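Local coordinates for extracellular solute-binding protein, family 5 (Chelativorans sp., PDB 6WM6) that binds EDTA and related aminopolycarboxylates in the periplasm, consistent with a role as the solute-binding component of an ABC transporter, at residues A[355-358]-A[359-362]; A[396-399]-A[400-404]; A[448-451]-A[452-455]. All blocks are in the same frame, centred on the assembly; numbering follows the deposited sequence.

Contact 1: residues A[355-358]-A[359-362]; sequences MFLP and NQAG. With EDO (1,2-ethanediol), chain E.
With CG beside its backbone N (chi1 -73°) and the chain extended through CD, Gln360 folds back across Leu357, and the last torsion swings OE1 to the backbone N-H of that residue. The bond from Leu357 N to Gln360 OE1 is 2.9 Å long and nearly straight (170°); it lies in the carbonyl plane, on a lone pair. A backbone bond returns in the other direction, from Gln360 N to Leu357 O at 3.0 Å, so these two residues are tied twice. Gln463 NE2 donates a second bond to OE1, and Gln360 NE2 makes a weak one to Gln464 O, which together fix the turn of the amide. Phe356, next to Leu357, lays its ring against Gly362 at the end of 359-362: Gly362 CA stands 4.0 Å from the ring centroid in a CH-pi contact, close to the normal, and Met355 CB lies against the opposite face. Having no side chain, Gly362 lets its backbone settle this closely on the ring. Ala361 O comes obliquely to within 3.1 Å of Phe356 CD1. Helix 504-521 and Pro467 also pack on this phenyl group. At the outer corner a water spans Pro358 O and Gln360 O, while Asn359 ND2 makes a weak bond of 3.2 Å to O1 of a 1,2-ethanediol probably left from crystallisation; Leu357 CD1 touches the same molecule. Pro358 and Asn359 occupy the two central positions of a type I beta turn running from Leu357 to Gln360, here reinforced by a glutamine side chain that answers the turn's backbone bond.

Contact 2: residues A[396-399]-A[400-404]; sequences LLDP and SGKPV
Asp398 and Lys402 meet at the tight end of this turn, where Asp398 N donates to Lys402 O at 2.9 Å and Asp398 OD1 accepts from Ser400 OG and Lys402 N. Ser400 OG gives OD1 a short bond of 2.7 Å from the syn side, and Lys402 N reaches it from the opposite face of the carboxylate, at 3.0 Å. Gly401 N adds a weak bond to OD1 besides its firmer one to Asp398 O (2.8 Å). Asp398 chi1 of 69° sets CG between the backbone N and carbonyl carbon, turning the carboxylate in over the loop. The remaining oxygen, OD2, faces water: one molecule links it to Pro403 O, another to Ser400 OG, and the Lys402 ammonium stays well away. Apolar packing is thinner. Leu397 CD2 lies 3.9 Å from Pro403 CG, and Leu396 runs alongside Val404, with CD2 and CG2 4.1 Å apart; Leu434 backs both of the latter. Val404 N to Leu396 O and Asp398 N to Lys402 O flank Leu397 and Pro403, a non-hydrogen-bonded antiparallel pair. The type I turn from Asp398 to Gly401, whose last residue has a positive phi (106°), is typical of a 3:5 hairpin loop with a G1 bulge, here closed by a single bridge.

Contact 3: residues A[448-451]-A[452-455]; sequences YLLS and GNFD
Leu450 and Asn453 close a tight reversal of the chain, Asn453 N donating to Leu450 O at 3.1 Å; Ser451 and Gly452 between them have backbone angles close to those of a type I beta turn. The chain before the turn is extended at Leu449 and Leu450, and after Asn453 it extends again at Phe454. A water bridges the far side of the loop, bonded to Ser451 O and weakly to Phe454 O, and Asn312 ND2 serves the same two carbonyls. From the turn's last residue the Asn453 side chain reaches back along 448-450, crossing that of Leu450 at about a right angle, brought there by chi1 of 74°, and spans two peptide groups. Its OD1 accepts from Leu450 N at 2.8 Å, with the donor well above the carbonyl plane, while ND2 gives a bond of 3.1 Å to Tyr448 O that stays near the amide plane. Leu450 CG rests 3.6 Å from Asn453 ND2. Phe454 swings its ring to the other side, where Leu449 CD2 sits over one face, 3.9 Å from the centroid, as a CH-pi contact. Leu450 O meets the edge of this ring near its plane, 3.2 Å from CD1. Because the asparagine accepts at one end and donates at the other, its amide orientation is well defined; one polar side chain thus pins the incoming backbone, while the leucine-phenylalanine pair packs against Ser410 of strand 407-410, where Arg408 also bonds to Gly452 O and forms a salt bridge with Asp455.

Overall arrangement
All three contacts are local chain reversals, but their settings differ. Contact 1 is partly buried, whereas contact 2, a hairpin, and contact 3 are at the surface; the centres of contacts 1, 3 and 2 lie about 15, 23 and 40 Å from the centre of the chain. The mixed sheet relates them: contact 1 packs on strand 524-537, contact 2 leads into strand 407-410, and contact 3 rests on 407-410 and runs into 456-462, just beyond which Gln463 reaches contact 1. Amide side chains bonded to backbone brace contacts 1 and 3, where a phenylalanine ring also packs; a carboxylate and waters organise contact 2. Contacts 2 and 3 approach to about 8 Å between nearest atoms without touching.

Contact 1: residues A[355-358]-A[359-362]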
# COMPACT_ATOMS: atom_id res chain seq x y z
N MET A 355 7.72 -11.72 1.79
CA MET A 355 6.99 -11.37 3.00
C MET A 355 7.56 -10.20 3.78
O MET A 355 6.84 -9.64 4.62
CB MET A 355 6.86 -12.57 3.92
CG MET A 355 5.96 -13.62 3.25
SD MET A 355 5.61 -14.99 4.30
CE MET A 355 4.82 -16.06 3.11
N PHE A 356 8.80 -9.80 3.51
CA PHE A 356 9.47 -8.73 4.23
C PHE A 356 10.18 -7.82 3.25
O PHE A 356 10.86 -8.29 2.33
CB PHE A 356 10.56 -9.31 5.16
CG PHE A 356 10.07 -10.37 6.11
CD1 PHE A 356 9.37 -10.02 7.27
CD2 PHE A 356 10.33 -11.70 5.87
CE1 PHE A 356 8.96 -11.01 8.16
CE2 PHE A 356 9.91 -12.68 6.76
CZ PHE A 356 9.23 -12.33 7.90
N LEU A 357 10.06 -6.51 3.46
CA LEU A 357 10.91 -5.56 2.76
C LEU A 357 12.33 -5.67 3.29
O LEU A 357 12.55 -6.17 4.41
CB LEU A 357 10.40 -4.14 2.99
CG LEU A 357 8.99 -3.82 2.46
CD1 LEU A 357 8.57 -2.44 2.99
CD2 LEU A 357 8.93 -3.84 0.96
N PRO A 358 13.32 -5.17 2.54
CA PRO A 358 14.72 -5.32 2.98
C PRO A 358 15.01 -4.71 4.34
O PRO A 358 15.99 -5.14 4.99
CB PRO A 358 15.51 -4.62 1.86
CG PRO A 358 14.66 -4.89 0.64
CD PRO A 358 13.23 -4.73 1.14
N ASN A 359 14.23 -3.73 4.80
CA ASN A 359 14.47 -3.11 6.09
C ASN A 359 13.65 -3.70 7.24
O ASN A 359 13.78 -3.24 8.37
CB ASN A 359 14.23 -1.60 6.02
CG ASN A 359 12.80 -1.25 5.72
OD1 ASN A 359 12.22 -1.77 4.76
ND2 ASN A 359 12.22 -0.35 6.51
N GLN A 360 12.80 -4.69 6.98
CA GLN A 360 11.96 -5.26 8.03
C GLN A 360 12.63 -6.45 8.69
O GLN A 360 13.34 -7.24 8.06
CB GLN A 360 10.62 -5.67 7.46
CG GLN A 360 9.71 -4.49 7.14
CD GLN A 360 8.39 -4.93 6.58
OE1 GLN A 360 8.32 -5.61 5.55
NE2 GLN A 360 7.30 -4.53 7.23
N ALA A 361 12.37 -6.60 9.99
CA ALA A 361 12.84 -7.77 10.72
C ALA A 361 12.38 -9.05 10.01
O ALA A 361 11.26 -9.13 9.54
CB ALA A 361 12.30 -7.76 12.15
N GLY A 362 13.27 -10.03 9.94
CA GLY A 362 12.99 -11.28 9.27
C GLY A 362 13.47 -11.34 7.83
O GLY A 362 13.56 -12.43 7.27
C1 EDO E . 9.35 0.72 4.48
O1 EDO E . 10.35 1.66 4.89
C2 EDO E . 8.64 1.29 3.25
O2 EDO E . 8.54 2.70 3.48
O HOH W 1 16.12 -6.21 7.75

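Contact 2: residues A[396-399]-A[400-404]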
# COMPACT_ATOMS: atom_id res chain seq x y z
N LEU A 396 11.45 -25.21 -26.80
CA LEU A 396 11.37 -26.13 -25.67
C LEU A 396 10.16 -27.04 -25.83
O LEU A 396 9.06 -26.58 -26.14
CB LEU A 396 11.25 -25.34 -24.37
CG LEU A 396 11.37 -26.16 -23.08
CD1 LEU A 396 12.77 -26.73 -22.97
CD2 LEU A 396 10.98 -25.32 -21.86
N LEU A 397 10.38 -28.34 -25.63
CA LEU A 397 9.32 -29.34 -25.64
C LEU A 397 9.02 -29.80 -24.22
O LEU A 397 9.93 -30.01 -23.43
CB LEU A 397 9.75 -30.58 -26.45
CG LEU A 397 10.27 -30.35 -27.87
CD1 LEU A 397 10.63 -31.70 -28.50
CD2 LEU A 397 9.25 -29.62 -28.71
N ASP A 398 7.73 -29.96 -23.92
CA ASP A 398 7.33 -30.52 -22.63
C ASP A 398 7.67 -32.01 -22.62
O ASP A 398 8.02 -32.60 -23.65
CB ASP A 398 5.86 -30.22 -22.35
CG ASP A 398 4.89 -30.94 -23.24
OD1 ASP A 398 5.23 -31.98 -23.85
OD2 ASP A 398 3.71 -30.46 -23.36
N PRO A 399 7.59 -32.65 -21.45
CA PRO A 399 7.96 -34.08 -21.38
C PRO A 399 7.20 -34.96 -22.33
O PRO A 399 7.76 -35.96 -22.82
CB PRO A 399 7.71 -34.41 -19.90
CG PRO A 399 7.95 -33.12 -19.18
CD PRO A 399 7.35 -32.07 -20.11
N SER A 400 5.95 -34.64 -22.64
CA SER A 400 5.21 -35.47 -23.58
C SER A 400 5.73 -35.33 -25.01
O SER A 400 5.41 -36.18 -25.86
CB SER A 400 3.72 -35.14 -23.55
OG SER A 400 3.45 -33.93 -24.24
N GLY A 401 6.54 -34.31 -25.30
CA GLY A 401 7.07 -34.09 -26.62
C GLY A 401 6.44 -32.95 -27.39
O GLY A 401 6.86 -32.68 -28.52
N LYS A 402 5.44 -32.27 -26.82
CA LYS A 402 4.74 -31.17 -27.48
C LYS A 402 5.42 -29.84 -27.15
O LYS A 402 5.80 -29.60 -26.00
CB LYS A 402 3.29 -31.11 -26.98
CG LYS A 402 2.45 -30.01 -27.62
CD LYS A 402 0.99 -30.11 -27.19
CE LYS A 402 0.12 -29.08 -27.91
NZ LYS A 402 -1.34 -29.27 -27.63
N PRO A 403 5.57 -28.94 -28.12
CA PRO A 403 6.20 -27.65 -27.82
C PRO A 403 5.45 -26.94 -26.69
O PRO A 403 4.22 -26.93 -26.65
CB PRO A 403 6.08 -26.88 -29.14
CG PRO A 403 6.04 -27.97 -30.18
CD PRO A 403 5.24 -29.08 -29.55
N VAL A 404 6.22 -26.37 -25.77
CA VAL A 404 5.63 -25.50 -24.75
C VAL A 404 5.04 -24.28 -25.45
O VAL A 404 5.64 -23.69 -26.37
CB VAL A 404 6.69 -25.09 -23.72
CG1 VAL A 404 6.10 -24.09 -22.74
CG2 VAL A 404 7.20 -26.33 -22.96
O HOH W 2 8.21 -24.09 -27.34
O HOH W 3 2.84 -28.16 -24.64
O HOH W 4 1.31 -31.84 -23.81

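Contact 3: residues A[448-451]-A[452-455]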
# COMPACT_ATOMS: atom_id res chain seq x y z
N TYR A 448 -8.39 -8.61 -12.82
CA TYR A 448 -8.93 -9.32 -13.98
C TYR A 448 -8.15 -10.60 -14.31
O TYR A 448 -8.48 -11.28 -15.29
CB TYR A 448 -8.96 -8.40 -15.19
CG TYR A 448 -9.96 -7.26 -15.04
CD1 TYR A 448 -11.15 -7.44 -14.35
CD2 TYR A 448 -9.71 -6.00 -15.59
CE1 TYR A 448 -12.06 -6.41 -14.20
CE2 TYR A 448 -10.62 -4.97 -15.45
CZ TYR A 448 -11.79 -5.18 -14.75
OH TYR A 448 -12.71 -4.17 -14.61
N LEU A 449 -7.16 -10.97 -13.50
CA LEU A 449 -6.46 -12.23 -13.74
C LEU A 449 -7.42 -13.40 -13.59
O LEU A 449 -8.29 -13.42 -12.71
CB LEU A 449 -5.30 -12.40 -12.76
CG LEU A 449 -4.10 -11.48 -12.94
CD1 LEU A 449 -3.17 -11.58 -11.73
CD2 LEU A 449 -3.35 -11.80 -14.22
N LEU A 450 -7.23 -14.41 -14.44
CA LEU A 450 -7.97 -15.66 -14.39
C LEU A 450 -6.98 -16.81 -14.51
O LEU A 450 -5.92 -16.67 -15.13
CB LEU A 450 -8.95 -15.78 -15.56
CG LEU A 450 -10.00 -14.68 -15.65
CD1 LEU A 450 -10.67 -14.74 -17.02
CD2 LEU A 450 -11.02 -14.80 -14.55
N SER A 451 -7.34 -17.97 -13.95
CA SER A 451 -6.47 -19.13 -14.10
C SER A 451 -6.16 -19.38 -15.56
O SER A 451 -5.08 -19.91 -15.88
CB SER A 451 -7.12 -20.37 -13.49
OG SER A 451 -7.26 -20.24 -12.10
N GLY A 452 -7.07 -19.04 -16.46
CA GLY A 452 -6.91 -19.30 -17.86
C GLY A 452 -6.37 -18.22 -18.75
O GLY A 452 -6.23 -18.48 -19.95
N ASN A 453 -6.02 -17.01 -18.24
CA ASN A 453 -5.68 -15.90 -19.12
C ASN A 453 -4.27 -15.34 -18.98
O ASN A 453 -3.96 -14.32 -19.58
CB ASN A 453 -6.72 -14.77 -19.04
CG ASN A 453 -6.62 -13.95 -17.76
OD1 ASN A 453 -5.79 -14.20 -16.89
ND2 ASN A 453 -7.49 -12.95 -17.65
N PHE A 454 -3.40 -16.00 -18.22
CA PHE A 454 -2.02 -15.53 -18.10
C PHE A 454 -1.13 -16.70 -17.71
O PHE A 454 -1.58 -17.70 -17.15
CB PHE A 454 -1.86 -14.40 -17.05
CG PHE A 454 -1.84 -14.89 -15.62
CD1 PHE A 454 -3.00 -15.34 -15.02
CD2 PHE A 454 -0.67 -14.93 -14.90
CE1 PHE A 454 -3.01 -15.80 -13.73
CE2 PHE A 454 -0.65 -15.39 -13.59
CZ PHE A 454 -1.82 -15.83 -13.00
N ASP A 455 0.17 -16.55 -17.96
CA ASP A 455 1.18 -17.44 -17.42
C ASP A 455 2.12 -16.75 -16.46
O ASP A 455 2.50 -17.34 -15.43
CB ASP A 455 1.97 -18.06 -18.58
CG ASP A 455 1.09 -18.77 -19.57
OD1 ASP A 455 0.36 -19.70 -19.14
OD2 ASP A 455 1.03 -18.39 -20.76
O HOH W 5 -3.18 -20.59 -18.14